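Local structure of nitrogenase molybdenum-iron protein alpha chain (Clostridium pasteurianum, 4WES) at residues A[66-70]-A[99-103]; A[197-203]-A[249-254]; A[326-330]-A[496-501]; A[476-480]-A[502-507]. The protein forms, with the beta chain, the molybdenum-iron component of nitrogenase, which reduces dinitrogen to ammonium using metal clusters and electrons delivered by the iron protein. All coordinates share one frame; numbering follows the deposited sequence.

Contact 1: residues A[66-70]-A[99-103]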
# COMPACT_ATOMS: atom_id res chain seq x y z
N ILE A 66 3.94 -33.82 8.89
CA ILE A 66 2.76 -34.64 9.25
C ILE A 66 1.72 -33.70 9.86
O ILE A 66 1.88 -33.20 10.97
CB ILE A 66 3.11 -35.80 10.19
CG1 ILE A 66 4.18 -36.69 9.57
CG2 ILE A 66 1.84 -36.60 10.51
CD1 ILE A 66 4.65 -37.83 10.46
N LYS A 67 0.63 -33.46 9.12
CA LYS A 67 -0.18 -32.27 9.33
C LYS A 67 -1.21 -32.38 10.42
O LYS A 67 -1.75 -31.37 10.86
CB LYS A 67 -0.86 -31.91 8.01
CG LYS A 67 -1.88 -32.94 7.55
CD LYS A 67 -2.25 -32.83 6.09
CE LYS A 67 -3.06 -34.01 5.65
NZ LYS A 67 -3.44 -33.92 4.22
N ASP A 68 -1.55 -33.62 10.83
CA ASP A 68 -2.59 -33.82 11.87
C ASP A 68 -1.97 -34.34 13.16
O ASP A 68 -2.70 -34.79 14.07
CB ASP A 68 -3.73 -34.70 11.37
CG ASP A 68 -3.29 -36.09 10.95
OD1 ASP A 68 -2.09 -36.38 10.91
OD2 ASP A 68 -4.20 -36.86 10.66
N MET A 69 -0.65 -34.21 13.28
CA MET A 69 0.08 -34.42 14.50
C MET A 69 0.49 -33.08 15.08
O MET A 69 0.98 -32.24 14.31
CB MET A 69 1.28 -35.33 14.17
CG MET A 69 2.27 -35.68 15.24
SD MET A 69 3.31 -37.03 14.62
CE MET A 69 4.47 -37.07 16.01
N VAL A 70 0.29 -32.86 16.38
CA VAL A 70 0.78 -31.62 17.02
C VAL A 70 2.23 -31.82 17.42
O VAL A 70 2.55 -32.70 18.20
CB VAL A 70 -0.10 -31.22 18.22
CG1 VAL A 70 0.58 -30.15 19.07
CG2 VAL A 70 -1.45 -30.74 17.74
N LEU A 99 -7.72 -32.53 10.16
CA LEU A 99 -6.90 -31.55 10.87
C LEU A 99 -5.68 -31.14 10.08
O LEU A 99 -5.07 -31.91 9.37
CB LEU A 99 -6.48 -32.12 12.22
CG LEU A 99 -7.60 -32.44 13.21
CD1 LEU A 99 -7.03 -33.25 14.39
CD2 LEU A 99 -8.30 -31.17 13.67
N ASN A 100 -5.27 -29.89 10.30
CA ASN A 100 -4.08 -29.36 9.64
C ASN A 100 -3.47 -28.30 10.54
O ASN A 100 -4.07 -27.24 10.73
CB ASN A 100 -4.46 -28.74 8.30
CG ASN A 100 -3.33 -27.98 7.64
OD1 ASN A 100 -2.16 -28.21 7.94
ND2 ASN A 100 -3.70 -27.02 6.79
N PHE A 101 -2.29 -28.58 11.09
CA PHE A 101 -1.61 -27.64 11.99
C PHE A 101 -0.44 -26.91 11.32
O PHE A 101 0.38 -26.27 12.02
CB PHE A 101 -1.15 -28.35 13.26
CG PHE A 101 -2.29 -29.03 13.99
CD1 PHE A 101 -3.26 -28.31 14.63
CD2 PHE A 101 -2.41 -30.42 13.99
CE1 PHE A 101 -4.32 -28.91 15.25
CE2 PHE A 101 -3.48 -31.03 14.63
CZ PHE A 101 -4.44 -30.27 15.26
N ASN A 102 -0.37 -26.92 10.00
CA ASN A 102 0.73 -26.22 9.28
C ASN A 102 0.93 -24.80 9.65
O ASN A 102 2.05 -24.30 9.52
CB ASN A 102 0.49 -26.17 7.73
CG ASN A 102 1.34 -27.17 6.97
OD1 ASN A 102 1.53 -28.30 7.41
ND2 ASN A 102 1.86 -26.78 5.76
N GLU A 103 -0.15 -24.09 10.01
CA GLU A 103 -0.09 -22.65 10.22
C GLU A 103 0.36 -22.29 11.63
O GLU A 103 0.42 -21.12 11.95
CB GLU A 103 -1.44 -22.01 9.88
CG GLU A 103 -1.86 -22.21 8.44
CD GLU A 103 -3.34 -22.20 8.15
OE1 GLU A 103 -3.71 -21.89 6.99
OE2 GLU A 103 -4.14 -22.55 9.04

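Contact 2: residues A[197-203]-A[249-254]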
# COMPACT_ATOMS: atom_id res chain seq x y z
N ILE A 197 5.48 -46.01 14.58
CA ILE A 197 4.41 -45.53 13.71
C ILE A 197 4.10 -46.52 12.57
O ILE A 197 2.99 -47.01 12.44
CB ILE A 197 4.64 -44.07 13.18
CG1 ILE A 197 4.96 -43.14 14.34
CG2 ILE A 197 3.43 -43.62 12.38
CD1 ILE A 197 5.26 -41.72 13.92
N ILE A 198 5.09 -46.77 11.72
CA ILE A 198 4.89 -47.63 10.55
C ILE A 198 4.45 -49.02 10.99
O ILE A 198 5.08 -49.65 11.86
CB ILE A 198 6.18 -47.71 9.69
CG1 ILE A 198 6.46 -46.34 9.07
CG2 ILE A 198 6.07 -48.80 8.63
CD1 ILE A 198 7.74 -46.26 8.25
N GLY A 199 3.38 -49.52 10.35
CA GLY A 199 2.86 -50.86 10.61
C GLY A 199 1.91 -50.95 11.77
O GLY A 199 1.44 -52.02 12.09
N LYS A 200 1.58 -49.81 12.38
CA LYS A 200 0.60 -49.78 13.46
C LYS A 200 -0.84 -49.67 12.97
O LYS A 200 -1.76 -49.84 13.75
CB LYS A 200 0.91 -48.68 14.46
CG LYS A 200 2.25 -48.77 15.15
CD LYS A 200 2.43 -49.98 16.03
CE LYS A 200 3.78 -49.93 16.71
NZ LYS A 200 4.09 -51.17 17.47
N GLY A 201 -1.01 -49.45 11.68
CA GLY A 201 -2.33 -49.33 11.10
C GLY A 201 -2.93 -50.64 10.70
O GLY A 201 -2.31 -51.69 10.82
N ASN A 202 -4.13 -50.59 10.18
CA ASN A 202 -4.82 -51.83 9.82
C ASN A 202 -5.53 -51.76 8.50
O ASN A 202 -6.42 -52.56 8.23
CB ASN A 202 -5.84 -52.19 10.91
CG ASN A 202 -6.85 -51.09 11.13
OD1 ASN A 202 -7.10 -50.27 10.24
ND2 ASN A 202 -7.42 -51.06 12.33
N LYS A 203 -5.12 -50.83 7.63
CA LYS A 203 -5.82 -50.67 6.37
C LYS A 203 -5.56 -51.85 5.42
O LYS A 203 -4.50 -52.48 5.43
CB LYS A 203 -5.49 -49.32 5.74
CG LYS A 203 -6.17 -48.20 6.49
CD LYS A 203 -6.04 -46.84 5.81
CE LYS A 203 -7.38 -46.31 5.33
NZ LYS A 203 -7.89 -47.00 4.11
N VAL A 249 1.05 -42.63 7.50
CA VAL A 249 2.34 -43.13 7.90
C VAL A 249 2.20 -44.48 8.63
O VAL A 249 2.99 -45.41 8.42
CB VAL A 249 3.11 -42.09 8.72
CG1 VAL A 249 4.50 -42.58 9.06
CG2 VAL A 249 3.20 -40.74 7.98
N GLN A 250 1.19 -44.59 9.49
CA GLN A 250 0.93 -45.87 10.17
C GLN A 250 0.69 -47.03 9.23
O GLN A 250 0.97 -48.18 9.57
CB GLN A 250 -0.28 -45.77 11.08
CG GLN A 250 -0.08 -44.94 12.33
CD GLN A 250 -1.29 -45.03 13.22
OE1 GLN A 250 -2.40 -44.70 12.76
NE2 GLN A 250 -1.11 -45.46 14.45
N ASN A 251 0.18 -46.74 8.04
CA ASN A 251 -0.09 -47.74 7.03
C ASN A 251 0.93 -47.76 5.89
O ASN A 251 0.67 -48.33 4.83
CB ASN A 251 -1.50 -47.57 6.50
CG ASN A 251 -2.54 -47.97 7.51
OD1 ASN A 251 -2.72 -49.15 7.77
ND2 ASN A 251 -3.19 -47.01 8.11
N ALA A 252 2.14 -47.25 6.14
CA ALA A 252 3.13 -47.24 5.09
C ALA A 252 3.50 -48.68 4.63
O ALA A 252 3.95 -48.87 3.51
CB ALA A 252 4.39 -46.50 5.50
N ASP A 253 3.30 -49.68 5.49
CA ASP A 253 3.60 -51.05 5.11
C ASP A 253 2.63 -51.63 4.07
O ASP A 253 2.87 -52.72 3.57
CB ASP A 253 3.66 -51.96 6.35
CG ASP A 253 2.35 -51.98 7.14
OD1 ASP A 253 1.74 -50.91 7.35
OD2 ASP A 253 1.94 -53.09 7.55
N LYS A 254 1.56 -50.94 3.73
CA LYS A 254 0.56 -51.42 2.80
C LYS A 254 0.89 -50.98 1.38
O LYS A 254 0.10 -50.29 0.70
CB LYS A 254 -0.82 -50.97 3.25
CG LYS A 254 -1.20 -51.46 4.64
CD LYS A 254 -1.34 -52.98 4.68
CE LYS A 254 -1.19 -53.51 6.09
NZ LYS A 254 -2.23 -52.92 6.95
O HOH W 1 0.32 -53.63 9.58
O HOH W 2 -5.15 -47.68 10.13

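Contact 3: residues A[326-330]-A[496-501]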
# COMPACT_ATOMS: atom_id res chain seq x y z
N ASP A 326 7.48 -25.13 -24.21
CA ASP A 326 8.19 -24.52 -23.09
C ASP A 326 9.60 -25.09 -22.99
O ASP A 326 10.57 -24.35 -22.80
CB ASP A 326 7.45 -24.77 -21.77
CG ASP A 326 6.08 -24.13 -21.72
OD1 ASP A 326 5.98 -22.93 -21.46
OD2 ASP A 326 5.06 -24.88 -21.86
N LEU A 327 9.72 -26.42 -23.08
CA LEU A 327 11.03 -27.05 -22.97
C LEU A 327 11.96 -26.50 -24.03
O LEU A 327 13.16 -26.27 -23.76
CB LEU A 327 10.93 -28.56 -23.11
CG LEU A 327 10.00 -29.26 -22.11
CD1 LEU A 327 10.03 -30.77 -22.34
CD2 LEU A 327 10.37 -28.93 -20.70
N ASP A 328 11.48 -26.35 -25.25
CA ASP A 328 12.31 -25.81 -26.36
C ASP A 328 12.78 -24.40 -26.04
O ASP A 328 13.93 -24.03 -26.32
CB ASP A 328 11.52 -25.80 -27.66
CG ASP A 328 11.21 -27.17 -28.22
OD1 ASP A 328 10.31 -27.24 -29.09
OD2 ASP A 328 11.80 -28.19 -27.77
N TYR A 329 11.90 -23.59 -25.48
CA TYR A 329 12.21 -22.22 -25.09
C TYR A 329 13.28 -22.18 -24.02
O TYR A 329 14.21 -21.38 -24.11
CB TYR A 329 10.94 -21.53 -24.62
CG TYR A 329 11.07 -20.12 -24.10
CD1 TYR A 329 11.26 -19.08 -24.98
CD2 TYR A 329 10.93 -19.83 -22.77
CE1 TYR A 329 11.35 -17.78 -24.55
CE2 TYR A 329 11.03 -18.52 -22.32
CZ TYR A 329 11.23 -17.50 -23.22
OH TYR A 329 11.34 -16.18 -22.81
N PHE A 330 13.17 -23.04 -23.01
CA PHE A 330 14.19 -23.04 -21.96
C PHE A 330 15.56 -23.32 -22.55
O PHE A 330 16.57 -22.67 -22.19
CB PHE A 330 13.86 -24.05 -20.88
CG PHE A 330 12.50 -23.87 -20.24
CD1 PHE A 330 11.91 -22.64 -20.12
CD2 PHE A 330 11.79 -25.00 -19.81
CE1 PHE A 330 10.65 -22.51 -19.56
CE2 PHE A 330 10.53 -24.88 -19.26
CZ PHE A 330 9.97 -23.64 -19.13
N VAL A 496 8.78 -28.76 -14.25
CA VAL A 496 9.82 -28.36 -15.19
C VAL A 496 9.45 -26.98 -15.78
O VAL A 496 10.33 -26.13 -15.93
CB VAL A 496 10.02 -29.40 -16.31
CG1 VAL A 496 11.13 -28.97 -17.24
CG2 VAL A 496 10.31 -30.78 -15.77
N VAL A 497 8.19 -26.82 -16.15
CA VAL A 497 7.75 -25.56 -16.74
C VAL A 497 7.87 -24.42 -15.72
O VAL A 497 8.34 -23.32 -16.06
CB VAL A 497 6.33 -25.72 -17.28
CG1 VAL A 497 5.77 -24.39 -17.77
CG2 VAL A 497 6.29 -26.79 -18.38
N ASN A 498 7.42 -24.65 -14.48
CA ASN A 498 7.51 -23.61 -13.47
C ASN A 498 8.98 -23.20 -13.25
O ASN A 498 9.32 -22.01 -13.18
CB ASN A 498 6.87 -24.06 -12.18
CG ASN A 498 5.38 -24.30 -12.32
OD1 ASN A 498 4.71 -23.70 -13.16
ND2 ASN A 498 4.85 -25.13 -11.42
N PHE A 499 9.83 -24.21 -13.09
CA PHE A 499 11.24 -23.98 -12.83
C PHE A 499 11.89 -23.26 -14.01
O PHE A 499 12.63 -22.29 -13.81
CB PHE A 499 11.93 -25.34 -12.61
CG PHE A 499 13.41 -25.24 -12.40
CD1 PHE A 499 14.32 -25.39 -13.44
CD2 PHE A 499 13.95 -25.04 -11.15
CE1 PHE A 499 15.69 -25.27 -13.24
CE2 PHE A 499 15.32 -24.94 -10.95
CZ PHE A 499 16.16 -25.06 -12.00
N GLY A 500 11.64 -23.73 -15.22
CA GLY A 500 12.28 -23.12 -16.37
C GLY A 500 11.91 -21.68 -16.59
O GLY A 500 12.77 -20.85 -16.86
N HIS A 501 10.64 -21.34 -16.44
CA HIS A 501 10.25 -19.95 -16.61
C HIS A 501 10.85 -19.07 -15.55
O HIS A 501 11.23 -17.92 -15.83
CB HIS A 501 8.73 -19.78 -16.74
CG HIS A 501 8.22 -20.11 -18.10
ND1 HIS A 501 8.59 -19.41 -19.23
CD2 HIS A 501 7.44 -21.14 -18.51
CE1 HIS A 501 8.01 -19.96 -20.27
NE2 HIS A 501 7.33 -21.03 -19.88

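Contact 4: residues A[476-480]-A[502-507]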
# COMPACT_ATOMS: atom_id res chain seq x y z
N VAL A 476 25.71 -12.06 -9.88
CA VAL A 476 25.44 -13.41 -10.40
C VAL A 476 24.08 -13.87 -9.88
O VAL A 476 23.78 -13.74 -8.71
CB VAL A 476 26.55 -14.38 -9.95
CG1 VAL A 476 26.26 -15.81 -10.33
CG2 VAL A 476 27.90 -13.92 -10.50
N LEU A 477 23.27 -14.46 -10.77
CA LEU A 477 21.99 -14.98 -10.37
C LEU A 477 22.13 -16.14 -9.40
O LEU A 477 22.91 -17.07 -9.63
CB LEU A 477 21.25 -15.49 -11.61
CG LEU A 477 19.87 -16.08 -11.36
CD1 LEU A 477 18.89 -15.03 -10.89
CD2 LEU A 477 19.35 -16.80 -12.59
N SER A 478 21.32 -16.10 -8.33
CA SER A 478 21.21 -17.24 -7.44
C SER A 478 19.76 -17.59 -7.20
O SER A 478 19.05 -16.82 -6.56
CB SER A 478 21.92 -16.98 -6.10
OG SER A 478 21.81 -18.10 -5.24
N LYS A 479 19.33 -18.74 -7.68
CA LYS A 479 18.00 -19.25 -7.36
C LYS A 479 18.10 -20.28 -6.27
O LYS A 479 19.00 -21.13 -6.24
CB LYS A 479 17.32 -19.81 -8.62
CG LYS A 479 16.88 -18.71 -9.61
CD LYS A 479 15.88 -17.75 -9.02
CE LYS A 479 15.28 -16.74 -9.99
NZ LYS A 479 14.26 -15.92 -9.29
N GLN A 480 17.15 -20.21 -5.34
CA GLN A 480 17.12 -21.08 -4.17
C GLN A 480 16.55 -22.46 -4.52
O GLN A 480 15.42 -22.58 -5.00
CB GLN A 480 16.23 -20.46 -3.11
CG GLN A 480 16.71 -19.12 -2.59
CD GLN A 480 15.83 -18.61 -1.48
OE1 GLN A 480 15.80 -19.18 -0.38
NE2 GLN A 480 15.05 -17.57 -1.76
N GLU A 502 10.89 -19.53 -14.31
CA GLU A 502 11.51 -18.76 -13.27
C GLU A 502 13.00 -18.54 -13.55
O GLU A 502 13.56 -17.46 -13.25
CB GLU A 502 11.27 -19.39 -11.90
CG GLU A 502 9.85 -19.19 -11.42
CD GLU A 502 9.49 -17.75 -11.04
OE1 GLU A 502 10.37 -17.03 -10.66
OE2 GLU A 502 8.29 -17.43 -11.06
N LEU A 503 13.67 -19.56 -14.07
CA LEU A 503 15.08 -19.49 -14.33
C LEU A 503 15.38 -18.52 -15.47
O LEU A 503 16.27 -17.64 -15.35
CB LEU A 503 15.65 -20.86 -14.60
CG LEU A 503 17.18 -20.92 -14.77
CD1 LEU A 503 17.90 -20.25 -13.63
CD2 LEU A 503 17.60 -22.37 -14.93
N VAL A 504 14.65 -18.64 -16.56
CA VAL A 504 14.79 -17.69 -17.68
C VAL A 504 14.49 -16.28 -17.18
O VAL A 504 15.25 -15.33 -17.46
CB VAL A 504 13.85 -18.08 -18.84
CG1 VAL A 504 13.84 -16.97 -19.89
CG2 VAL A 504 14.26 -19.38 -19.43
N ASN A 505 13.41 -16.11 -16.42
CA ASN A 505 13.09 -14.78 -15.92
C ASN A 505 14.24 -14.19 -15.09
O ASN A 505 14.50 -12.99 -15.12
CB ASN A 505 11.80 -14.82 -15.10
CG ASN A 505 10.55 -14.95 -15.93
OD1 ASN A 505 10.63 -14.94 -17.15
ND2 ASN A 505 9.40 -15.05 -15.27
N GLY A 506 14.89 -15.04 -14.28
CA GLY A 506 16.01 -14.58 -13.49
C GLY A 506 17.19 -14.13 -14.33
O GLY A 506 17.76 -13.05 -14.10
N ILE A 507 17.58 -14.94 -15.32
CA ILE A 507 18.73 -14.64 -16.12
C ILE A 507 18.54 -13.35 -16.90
O ILE A 507 19.48 -12.58 -17.03
CB ILE A 507 19.04 -15.81 -17.09
CG1 ILE A 507 19.55 -17.05 -16.35
CG2 ILE A 507 20.00 -15.40 -18.20
CD1 ILE A 507 20.94 -16.93 -15.74
O HOH W 3 12.72 -15.23 -11.80
O HOH W 4 12.30 -17.65 -8.89

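Contact 1: residues A[66-70]-A[99-103]
F101 and K67 bury the most surface here, and they meet where a type I beta turn, I66 to M69, leads into strand 69-74 of a parallel sheet. Segment 99-103 is the loop running toward the neighbouring edge strand 106-107, so the contact sits at the mouth of that strand pair. The backbone tie is F101 N to K67 O at 2.9 Å, with an N-H...O angle of 154° and the donor in the carbonyl plane. The same oxygen also receives a CA-H...O approach from N100 CA at 3.3 Å, which gives it two donors of unequal strength.

With CG anti to its own carbonyl carbon (chi1 -56°), the F101 ring is set beside D68, M69 and V70. V70 CG2 stands over one face, 3.8 Å from the ring centroid and 14° off the normal, a clear CH-pi geometry displaced slightly toward the rim. D68 O lies at the edge of the ring, 3.9 Å from F101 CE2. F106 of the edge strand and A4 of the beta chain also pack on this phenylalanine.

K67 contributes its aliphatic part, with CG 3.8 Å from L99 O. Beyond CG the chain is extended and carries NZ away from the loop to salt bridges with D243 and E94 and a hydrogen bond to K92 O. Beside this, D68 CB touches L99 CB. Within the loop an Asx turn forms, in which N102 N donates to N100 OD1 at 3.0 Å from above the plane of the amide.

Contact 2: residues A[197-203]-A[249-254]
Q250 O, at the last turn of helix 246-250, takes two backbone donors from the loop 197-203: G199 N at 2.9 Å and G201 N at 3.2 Å. They reach it from opposite faces of its carbonyl plane, and the bond from G199 is bent (132° at the hydrogen). One residue on, N251 OD1 accepts from K203 N at 2.9 Å, nearly straight at 165° but tilted out of the amide plane. K203 lays CB, CG and CD across this amide, roughly perpendicular to the asparagine side chain. K254, bent at chi2 and chi4, turns NZ back to K203 O at 2.8 Å, in the carbonyl plane and on a lone pair.

On the inner side the contact becomes apolar. I197 CG2 meets V249 CG1 at 3.6 Å, and I198 CG1 rests near A252 CB.

Turns position these groups. A type II turn from I197 to K200, with G199 at phi 85°, presents the G199 amide to the helix end, while a type I turn from N251 to K254 brings K254 round to the loop. The N251 amide is held at its other end by E247 O and by water 2, which also accepts from N202 N. Water 1 lies 2.7 Å from D253 OD2 and also near G199 O, with more acceptors around it than it has protons to give. Further out, V193 of helix 182-196 packs on both I198 and V249, and N237 ND2 donates to N251 O.

Carbonyl and amide groups at a helix terminus thus secure an irregular loop largely through its backbone, and the ammonium of K254 would probably polarise the K203 carbonyl it binds.

Contact 3: residues A[326-330]-A[496-501]
F330 fits as a knob into a hole made by V496, V497, G500 and H501, joining helix 306-334 to helix 492-507. The short helical segments run roughly parallel, with axes 30° apart and 9.9 Å at closest approach.

The tight part is centred on the phenylalanine ring. G500 CA stands over the middle of one face, 3.5 Å from the centroid and only 8° off the normal, while D326 O lies over the centre of the opposite face. The ring is therefore sandwiched between a glycine CA of one helix and a carbonyl of its own. Its edge turns to the face of H501 in a T-shaped pair, with planes at 80° and centroids 4.8 Å apart. On another flank, beside helix 289-303, L327 CD2 meets V496 CG1 at 3.5 Å, and V289 of that helix packs on both residues.

Toward the partly exposed side the fit relaxes. V497 CG1 comes no nearer than 4.0 Å to D326 CG, and the Y329 ring meets H501 rim to rim, neither lying over the other's face, though V504 gives Y329 a further neighbour.

A polar bond closes this outer side. H501 CG, anti to its carbonyl carbon, carries the imidazole across to the aspartate, where NE2 donates to D326 OD1 at 2.8 Å. The hydrogen bond is almost straight and lies in the ring plane, but it meets OD1 on the anti side, tilted from a carboxylate plane that stands nearly perpendicular to the imidazole.

Contact 4: residues A[476-480]-A[502-507]
Both methyls of L477 lie over the same face of the flat peptide group between G506 and I507, with CD2 3.8 Å from G506 C and CD1 3.9 Å from G506 O. At the second flat group, the carboxylate of E502, K479 makes its approach through solvent. Water 4 donates to E502 OE1 at 2.7 Å, tilted out of the carboxylate plane, and accepts from K479 NZ. The two charged atoms, K479 NZ and E502 OE1, stay 4.3 Å apart, beyond a salt bridge, although their attraction probably still steadies the lysine.

Segment 476-480 is extended and runs along strand 460-462, an outermost strand, within this chain, of a mixed sheet, with backbone hydrogen bonds from L477 to F461 and from K479 to A463. The alternation of an extended chain directs L477 and K479 toward helix 492-507, while S478 between them turns its hydroxyl to F461 O.

L477 has CG anti to the backbone N (chi1 180°), which carries CD2 to I507 CD1 at 3.5 Å; the two side chains lie crosswise. L503 CD1 touches the same methyl at 3.9 Å.

K479 bends at chi2 (-61°), bringing CE near the helix backbone. Q307 of the beta chain packs on both L477 and K479, and the K479 side chain lies about 10 Å from that of the cofactor ligand H482. Water 3 accepts from K479 NZ and lies 2.8 Å from E502 O, one of several acceptors competing for its protons.

Contacts 3 and 4 share helix 492-507 and touch where V504 packs against Y329 and F330; their centres are 12 Å apart. Contacts 1 and 2 touch through I66 and V249, with centres 18 Å apart, and contacts 2 and 4 lie on opposite sides of the chain's centre. Contact 4 is the most buried, with four of its six touching residues buried; contact 2 alone has exposed residues among those that touch. Chemistry follows place: contact 1 ties loop to turn by one backbone bond, contact 2 adds side-chain bonds from N251 and K254 to its backbone pairs, contact 3 joins two helices through aromatic packing and one side-chain bond, and contact 4 combines apolar packing with waters. The beta chain reaches contacts 1 and 4.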